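PDB 4QMK: type III secretion system effector protein ExoU from Pseudomonas fluorescens, which probably hydrolyses membrane phospholipids through a patatin-like phospholipase domain, reaching the plasma membrane by way of a phosphatidylinositol 4,5-bisphosphate-binding domain. Local coordinates for residues A469-F472 / R473-Q477; F438-L441 / N442-V445; S637-T640 / V641-K645. One frame throughout, in Å; residues are numbered along the deposited sequence. Where two conformers were deposited one is given.

Contact 1. Residues A469-F472 / R473-Q477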
loop_
_atom_site.group_PDB
_atom_site.type_symbol
_atom_site.label_atom_id
_atom_site.label_comp_id
_atom_site.label_asym_id
_atom_site.label_seq_id
_atom_site.Cartn_x
_atom_site.Cartn_y
_atom_site.Cartn_z
ATOM N N ALA A 469 7.486 16.955 -44.845
ATOM C CA ALA A 469 7.633 16.774 -43.400
ATOM C C ALA A 469 6.284 16.502 -42.717
ATOM O O ALA A 469 6.195 15.593 -41.883
ATOM C CB ALA A 469 8.298 17.994 -42.764
ATOM N N LEU A 470 5.243 17.276 -43.032
ATOM C CA LEU A 470 3.894 16.978 -42.484
ATOM C C LEU A 470 3.413 15.576 -42.888
ATOM O O LEU A 470 2.777 14.878 -42.104
ATOM C CB LEU A 470 2.841 18.026 -42.906
ATOM C CG LEU A 470 3.043 19.430 -42.317
ATOM C CD1 LEU A 470 2.234 20.474 -43.040
ATOM C CD2 LEU A 470 2.749 19.504 -40.833
ATOM N N ARG A 471 3.713 15.160 -44.100
ATOM C CA ARG A 471 3.286 13.846 -44.546
ATOM C C ARG A 471 3.917 12.788 -43.685
ATOM O O ARG A 471 3.237 11.860 -43.273
ATOM C CB ARG A 471 3.637 13.624 -46.026
ATOM C CG ARG A 471 2.942 12.462 -46.677
ATOM C CD ARG A 471 1.446 12.666 -46.807
ATOM N NE ARG A 471 0.834 11.854 -47.898
ATOM C CZ ARG A 471 0.384 10.601 -47.763
ATOM N NH1 ARG A 471 0.441 9.961 -46.597
ATOM N NH2 ARG A 471 -0.122 9.976 -48.801
ATOM N N PHE A 472 5.213 12.888 -43.415
ATOM C CA PHE A 472 5.846 11.871 -42.585
ATOM C C PHE A 472 5.189 11.803 -41.243
ATOM O O PHE A 472 4.995 10.722 -40.692
ATOM C CB PHE A 472 7.348 12.138 -42.390
ATOM C CG PHE A 472 7.972 11.268 -41.331
ATOM C CD1 PHE A 472 8.412 10.015 -41.635
ATOM C CD2 PHE A 472 8.040 11.708 -40.005
ATOM C CE1 PHE A 472 8.966 9.207 -40.659
ATOM C CE2 PHE A 472 8.570 10.903 -39.015
ATOM C CZ PHE A 472 9.057 9.654 -39.343
ATOM N N ARG A 473 4.837 12.964 -40.692
ATOM C CA ARG A 473 4.193 12.973 -39.371
ATOM C C ARG A 473 2.809 12.376 -39.415
ATOM O O ARG A 473 2.447 11.663 -38.489
ATOM C CB ARG A 473 4.150 14.356 -38.747
ATOM C CG ARG A 473 5.515 14.799 -38.215
ATOM C CD ARG A 473 5.898 14.085 -36.932
ATOM N NE ARG A 473 5.112 14.611 -35.793
ATOM C CZ ARG A 473 5.446 15.680 -35.082
ATOM N NH1 ARG A 473 6.537 16.344 -35.355
ATOM N NH2 ARG A 473 4.666 16.083 -34.104
ATOM N N LYS A 474 2.046 12.604 -40.497
ATOM C CA LYS A 474 0.724 11.994 -40.581
ATOM C C LYS A 474 0.897 10.476 -40.674
ATOM O O LYS A 474 0.231 9.733 -39.955
ATOM C CB LYS A 474 -0.078 12.484 -41.786
ATOM C CG LYS A 474 -1.562 12.350 -41.554
ATOM C CD LYS A 474 -2.449 12.457 -42.791
ATOM C CE LYS A 474 -3.911 12.336 -42.333
ATOM N NZ LYS A 474 -4.941 12.243 -43.408
ATOM N N ASP A 475 1.794 9.997 -41.529
ATOM C CA ASP A 475 1.968 8.567 -41.612
ATOM C C ASP A 475 2.412 8.006 -40.278
ATOM O O ASP A 475 1.969 6.945 -39.895
ATOM C CB ASP A 475 3.008 8.151 -42.655
ATOM C CG ASP A 475 2.637 8.525 -44.058
ATOM O OD1 ASP A 475 1.440 8.721 -44.385
ATOM O OD2 ASP A 475 3.578 8.633 -44.848
ATOM N N ALA A 476 3.299 8.692 -39.557
ATOM C CA ALA A 476 3.742 8.158 -38.280
ATOM C C ALA A 476 2.629 8.147 -37.271
ATOM O O ALA A 476 2.553 7.201 -36.517
ATOM C CB ALA A 476 4.935 8.928 -37.760
ATOM N N GLN A 477 1.781 9.191 -37.215
ATOM C CA GLN A 477 0.584 9.142 -36.359
ATOM C C GLN A 477 -0.250 7.915 -36.706
ATOM O O GLN A 477 -0.767 7.255 -35.826
ATOM C CB GLN A 477 -0.331 10.400 -36.491
ATOM C CG GLN A 477 -0.006 11.590 -35.570
ATOM C CD GLN A 477 -0.140 13.022 -36.207
ATOM O OE1 GLN A 477 -0.525 13.221 -37.397
ATOM N NE2 GLN A 477 0.249 14.040 -35.397
#
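Arg471 and Asp475, four residues apart and therefore one turn along the same helix, are joined by a salt bridge in which NH1 of Arg471 lies 2.7 Å from OD1 of Asp475. The carboxylate oxygen sits at the edge of the guanidinium, near its plane, but the two flat groups are not coplanar: their planes stand 72° apart, and OD2 of Asp475 remains 3.8 Å from the same NH1. The bridge is thus carried by one nitrogen and one oxygen and is not a two-pronged pair. CB of Arg471 leaves the helix pointing away from the residues that follow; with CG anti to the nitrogen (chi1 -165°), and hence beside the carbonyl carbon, and a bend at chi2 (67°), the chain turns its end back to Asp475.

The backbone supplies the regular part of the contact. Arg473, Lys474, Asp475 and Ala476 each donate N-H to the carbonyl four residues earlier, the i to i+4 ladder of an alpha-helix. The rung from Asp475 N to Arg471 O measures 2.9 Å, so the salt-bridged pair is linked through backbone and side chains alike. These rungs belong to the long helix 464-491, whose solvent side carries Arg471 and Lys474.

Apolar and mixed contacts occupy the buried side. The Phe472 ring brings CE2 to 4.3 Å from CB of Ala476, an oblique and rather loose approach, while Arg515 makes a cation-pi contact with that ring. Leu513 and Leu523 cover Ala476. Arg473 is bent at chi2 and chi3, leading its guanidinium away from the ladder; NH2 forms a salt bridge with Asp450 and a hydrogen bond with the carbonyl of Met448.

Contact 2. Residues F438-L441 / N442-V445; sequences FPSL and NDAV
Ala444 packs on one face of the Phe438 ring, with its CA only 3.8 Å from the ring centroid and 12° off the ring normal. That near-perpendicular approach over the centre is a CH-pi contact. CB of the same alanine reaches CD1 of Phe438 at 3.6 Å, so the first turn of the helix rests on the ring through both carbons.

The polar part of the first shell centres on Ser440 and Asp443. Asp443 N donates to Ser440 OG at 3.3 Å, with 165° at the hydrogen; a weak bond runs from that hydroxyl to Asp443 OD2 (3.2 Å). The serine's chi1 of 64° places OG between its own nitrogen and carbonyl carbon, turned to the start of the helix. Asp443 OD2 also lies near the Pro439 ring, 3.7 Å from CB of Pro439, the two side chains crossing at about a right angle.

Behind these contacts, Ala444 N and Val445 N donate to the carbonyls of Ser440 and Leu441, the opening rungs of the helix. Leu441 CD1 and Val445 CG2 are 4.4 Å apart, a loose apolar pair on its buried flank.

Further out, a backbone bond with Val57 fixes Phe438 at the edge of the antiparallel sheet, and Val57 and Val59 of strand 57-61 touch Ala444. On another side Asn442 OD1 accepts from NH1 of Arg515. Glu518 places a carboxylate close to Asp443 OD1, a like-charge proximity that could raise the proton affinity of either group.

Ser440 accepting from the backbone N-H three residues on is the signature of a serine N-cap, here at the junction of strand 434-438 and helix 441-446.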
loop_
_atom_site.group_PDB
_atom_site.type_symbol
_atom_site.label_atom_id
_atom_site.label_comp_id
_atom_site.label_asym_id
_atom_site.label_seq_id
_atom_site.Cartn_x
_atom_site.Cartn_y
_atom_site.Cartn_z
ATOM N N PHE A 438 18.046 24.798 -36.980
ATOM C CA PHE A 438 17.992 23.406 -37.432
ATOM C C PHE A 438 18.545 23.329 -38.843
ATOM O O PHE A 438 18.401 24.245 -39.621
ATOM C CB PHE A 438 16.540 22.901 -37.446
ATOM C CG PHE A 438 15.854 22.952 -36.097
ATOM C CD1 PHE A 438 15.173 24.078 -35.669
ATOM C CD2 PHE A 438 15.856 21.850 -35.280
ATOM C CE1 PHE A 438 14.562 24.100 -34.419
ATOM C CE2 PHE A 438 15.260 21.863 -34.038
ATOM C CZ PHE A 438 14.614 22.983 -33.610
ATOM N N PRO A 439 19.178 22.218 -39.189
ATOM C CA PRO A 439 19.718 22.036 -40.541
ATOM C C PRO A 439 18.669 22.082 -41.592
ATOM O O PRO A 439 18.981 22.372 -42.731
ATOM C CB PRO A 439 20.280 20.626 -40.501
ATOM C CG PRO A 439 20.673 20.420 -39.085
ATOM C CD PRO A 439 19.649 21.168 -38.258
ATOM N N SER A 440 17.438 21.723 -41.273
ATOM C CA SER A 440 16.382 21.792 -42.295
ATOM C C SER A 440 15.023 21.974 -41.698
ATOM O O SER A 440 14.816 21.814 -40.494
ATOM C CB SER A 440 16.317 20.498 -43.104
ATOM O OG SER A 440 15.944 19.418 -42.260
ATOM N N LEU A 441 14.066 22.232 -42.574
ATOM C CA LEU A 441 12.693 22.375 -42.143
ATOM C C LEU A 441 12.194 21.078 -41.566
ATOM O O LEU A 441 11.413 21.075 -40.627
ATOM C CB LEU A 441 11.817 22.807 -43.284
ATOM C CG LEU A 441 10.326 22.866 -42.969
ATOM C CD1 LEU A 441 10.053 23.818 -41.826
ATOM C CD2 LEU A 441 9.616 23.341 -44.217
ATOM N N ASN A 442 12.641 19.958 -42.102
ATOM C CA ASN A 442 12.174 18.686 -41.564
ATOM C C ASN A 442 12.619 18.471 -40.109
ATOM O O ASN A 442 11.842 18.007 -39.298
ATOM C CB ASN A 442 12.633 17.543 -42.432
ATOM C CG ASN A 442 12.179 16.216 -41.918
ATOM O OD1 ASN A 442 11.000 15.941 -41.875
ATOM N ND2 ASN A 442 13.104 15.401 -41.496
ATOM N N ASP A 443 13.869 18.798 -39.791
ATOM C CA ASP A 443 14.393 18.642 -38.433
ATOM C C ASP A 443 13.675 19.538 -37.420
ATOM O O ASP A 443 13.464 19.148 -36.279
ATOM C CB ASP A 443 15.892 18.939 -38.403
ATOM C CG ASP A 443 16.705 17.871 -39.069
ATOM O OD1 ASP A 443 16.435 16.680 -38.835
ATOM O OD2 ASP A 443 17.615 18.218 -39.834
ATOM N N ALA A 444 13.285 20.724 -37.850
ATOM C CA ALA A 444 12.485 21.604 -37.016
ATOM C C ALA A 444 11.110 20.961 -36.770
ATOM O O ALA A 444 10.646 20.918 -35.632
ATOM C CB ALA A 444 12.346 22.965 -37.680
ATOM N N VAL A 445 10.497 20.400 -37.813
ATOM C CA VAL A 445 9.205 19.732 -37.656
ATOM C C VAL A 445 9.326 18.546 -36.728
ATOM O O VAL A 445 8.461 18.330 -35.878
ATOM C CB VAL A 445 8.629 19.269 -38.983
ATOM C CG1 VAL A 445 7.502 18.292 -38.776
ATOM C CG2 VAL A 445 8.168 20.450 -39.796
#

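Contact 3. Residues S637-T640 / V641-K645; sequences SSTT and VEQAK
Gln643 N donates to Thr639 O at 2.7 Å, and the next rung, from Ala644 N to Thr640 O, is 2.9 Å long. Thr640 directs its hydroxyl outside the turn: OG1 is hydrogen-bonded to Ser584 OG and to Arg254 NH2, so two partners from distant parts of the chain grip this one buried oxygen.

Side chains follow the same one-turn spacing as the backbone bonds. Gln643 CG passes 3.2 Å from Thr639 O, bringing the glutamine arm back over the preceding turn, where the side chains of Thr639 and Gln643 cross at a slant. Arg157 of helix 140-157 touches both residues and covers this side of the turn.

Apolar groups occupy another flank. Val622 of helix 611-624 packs on both Ala644 and Val641, and Ile621 of the same helix touches Thr640. Tyr625, in the loop that follows, adds contacts to Thr640 and Val641.

Successive i to i+4 bonds are those of an alpha-helix, here the short helix 639-646 near the end of the modelled chain, which lies against helix 611-624 within the C-terminal ExoU toxin family region.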
loop_
_atom_site.group_PDB
_atom_site.type_symbol
_atom_site.label_atom_id
_atom_site.label_comp_id
_atom_site.label_asym_id
_atom_site.label_seq_id
_atom_site.Cartn_x
_atom_site.Cartn_y
_atom_site.Cartn_z
ATOM N N SER A 637 26.550 5.437 11.321
ATOM C CA SER A 637 27.219 6.751 11.229
ATOM C C SER A 637 27.353 7.179 9.745
ATOM O O SER A 637 26.548 7.976 9.293
ATOM C CB SER A 637 28.575 6.724 11.944
ATOM O OG SER A 637 28.421 6.614 13.354
ATOM N N SER A 638 28.344 6.649 9.007
ATOM C CA SER A 638 28.485 6.881 7.538
ATOM C C SER A 638 27.683 5.918 6.669
ATOM O O SER A 638 28.237 4.982 6.010
ATOM C CB SER A 638 29.940 6.788 7.008
ATOM O OG SER A 638 30.001 6.319 5.607
ATOM N N THR A 639 26.406 6.188 6.567
ATOM C CA THR A 639 25.662 5.439 5.602
ATOM C C THR A 639 26.140 5.692 4.134
ATOM O O THR A 639 25.755 4.946 3.293
ATOM C CB THR A 639 24.135 5.675 5.740
ATOM O OG1 THR A 639 23.805 7.032 5.394
ATOM C CG2 THR A 639 23.628 5.337 7.178
ATOM N N THR A 640 27.004 6.668 3.830
ATOM C CA THR A 640 27.241 7.040 2.419
ATOM C C THR A 640 27.871 5.950 1.551
ATOM O O THR A 640 27.381 5.657 0.442
ATOM C CB THR A 640 28.059 8.355 2.258
ATOM O OG1 THR A 640 27.483 9.413 3.026
ATOM C CG2 THR A 640 28.114 8.832 0.818
ATOM N N VAL A 641 28.970 5.388 2.012
ATOM C CA VAL A 641 29.617 4.334 1.292
ATOM C C VAL A 641 28.701 3.138 1.242
ATOM O O VAL A 641 28.609 2.483 0.220
ATOM C CB VAL A 641 31.016 3.941 1.923
ATOM C CG1 VAL A 641 31.597 2.698 1.274
ATOM C CG2 VAL A 641 32.003 5.089 1.769
ATOM N N GLU A 642 28.046 2.842 2.352
ATOM C CA GLU A 642 27.142 1.691 2.429
ATOM C C GLU A 642 25.982 1.833 1.444
ATOM O O GLU A 642 25.653 0.887 0.715
ATOM C CB GLU A 642 26.637 1.529 3.852
ATOM C CG GLU A 642 27.734 1.073 4.798
ATOM C CD GLU A 642 28.313 -0.220 4.331
ATOM O OE1 GLU A 642 27.504 -1.165 4.244
ATOM O OE2 GLU A 642 29.538 -0.285 4.024
ATOM N N GLN A 643 25.386 3.019 1.406
ATOM C CA GLN A 643 24.302 3.302 0.460
ATOM C C GLN A 643 24.819 3.223 -0.993
ATOM O O GLN A 643 24.175 2.633 -1.861
ATOM C CB GLN A 643 23.695 4.671 0.749
ATOM C CG GLN A 643 22.870 4.718 2.028
ATOM C CD GLN A 643 22.522 6.134 2.443
ATOM O OE1 GLN A 643 23.383 6.928 2.889
ATOM N NE2 GLN A 643 21.255 6.461 2.338
ATOM N N ALA A 644 26.017 3.747 -1.232
ATOM C CA ALA A 644 26.602 3.707 -2.563
ATOM C C ALA A 644 26.712 2.282 -3.050
ATOM O O ALA A 644 26.467 2.039 -4.201
ATOM C CB ALA A 644 27.953 4.374 -2.587
ATOM N N LYS A 645 27.055 1.334 -2.173
ATOM C CA LYS A 645 27.124 -0.069 -2.586
ATOM C C LYS A 645 25.728 -0.626 -2.796
ATOM O O LYS A 645 25.442 -1.216 -3.825
ATOM C CB LYS A 645 27.812 -0.926 -1.541
ATOM C CG LYS A 645 29.223 -0.520 -1.213
ATOM C CD LYS A 645 29.809 -1.435 -0.155
ATOM C CE LYS A 645 31.069 -0.828 0.396
ATOM N NZ LYS A 645 31.758 -1.724 1.363
#

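How the contacts relate
Contacts 1 and 2 are neighbours, their centres about 14 Å apart, and join helices 464-491 and 441-446: NH1 of Arg473 lies 2.8 Å from the Val445 carbonyl oxygen, and Ala469 CB is 3.9 Å from Val445 CG2. Arg515 serves both, meeting an aromatic ring in one and an amide in the other. Contact 3 stands apart, its centre about 50 Å from that of contact 1. Chemistry varies with position: contact 1, inside a long helix, is mostly buried but carries an ion pair toward the solvent side. Of the partly buried pair, contact 2 uses a serine N-cap and a ring face, whereas contact 3 rests on backbone bonds and a threonine hydroxyl tied to Ser584 and Arg254.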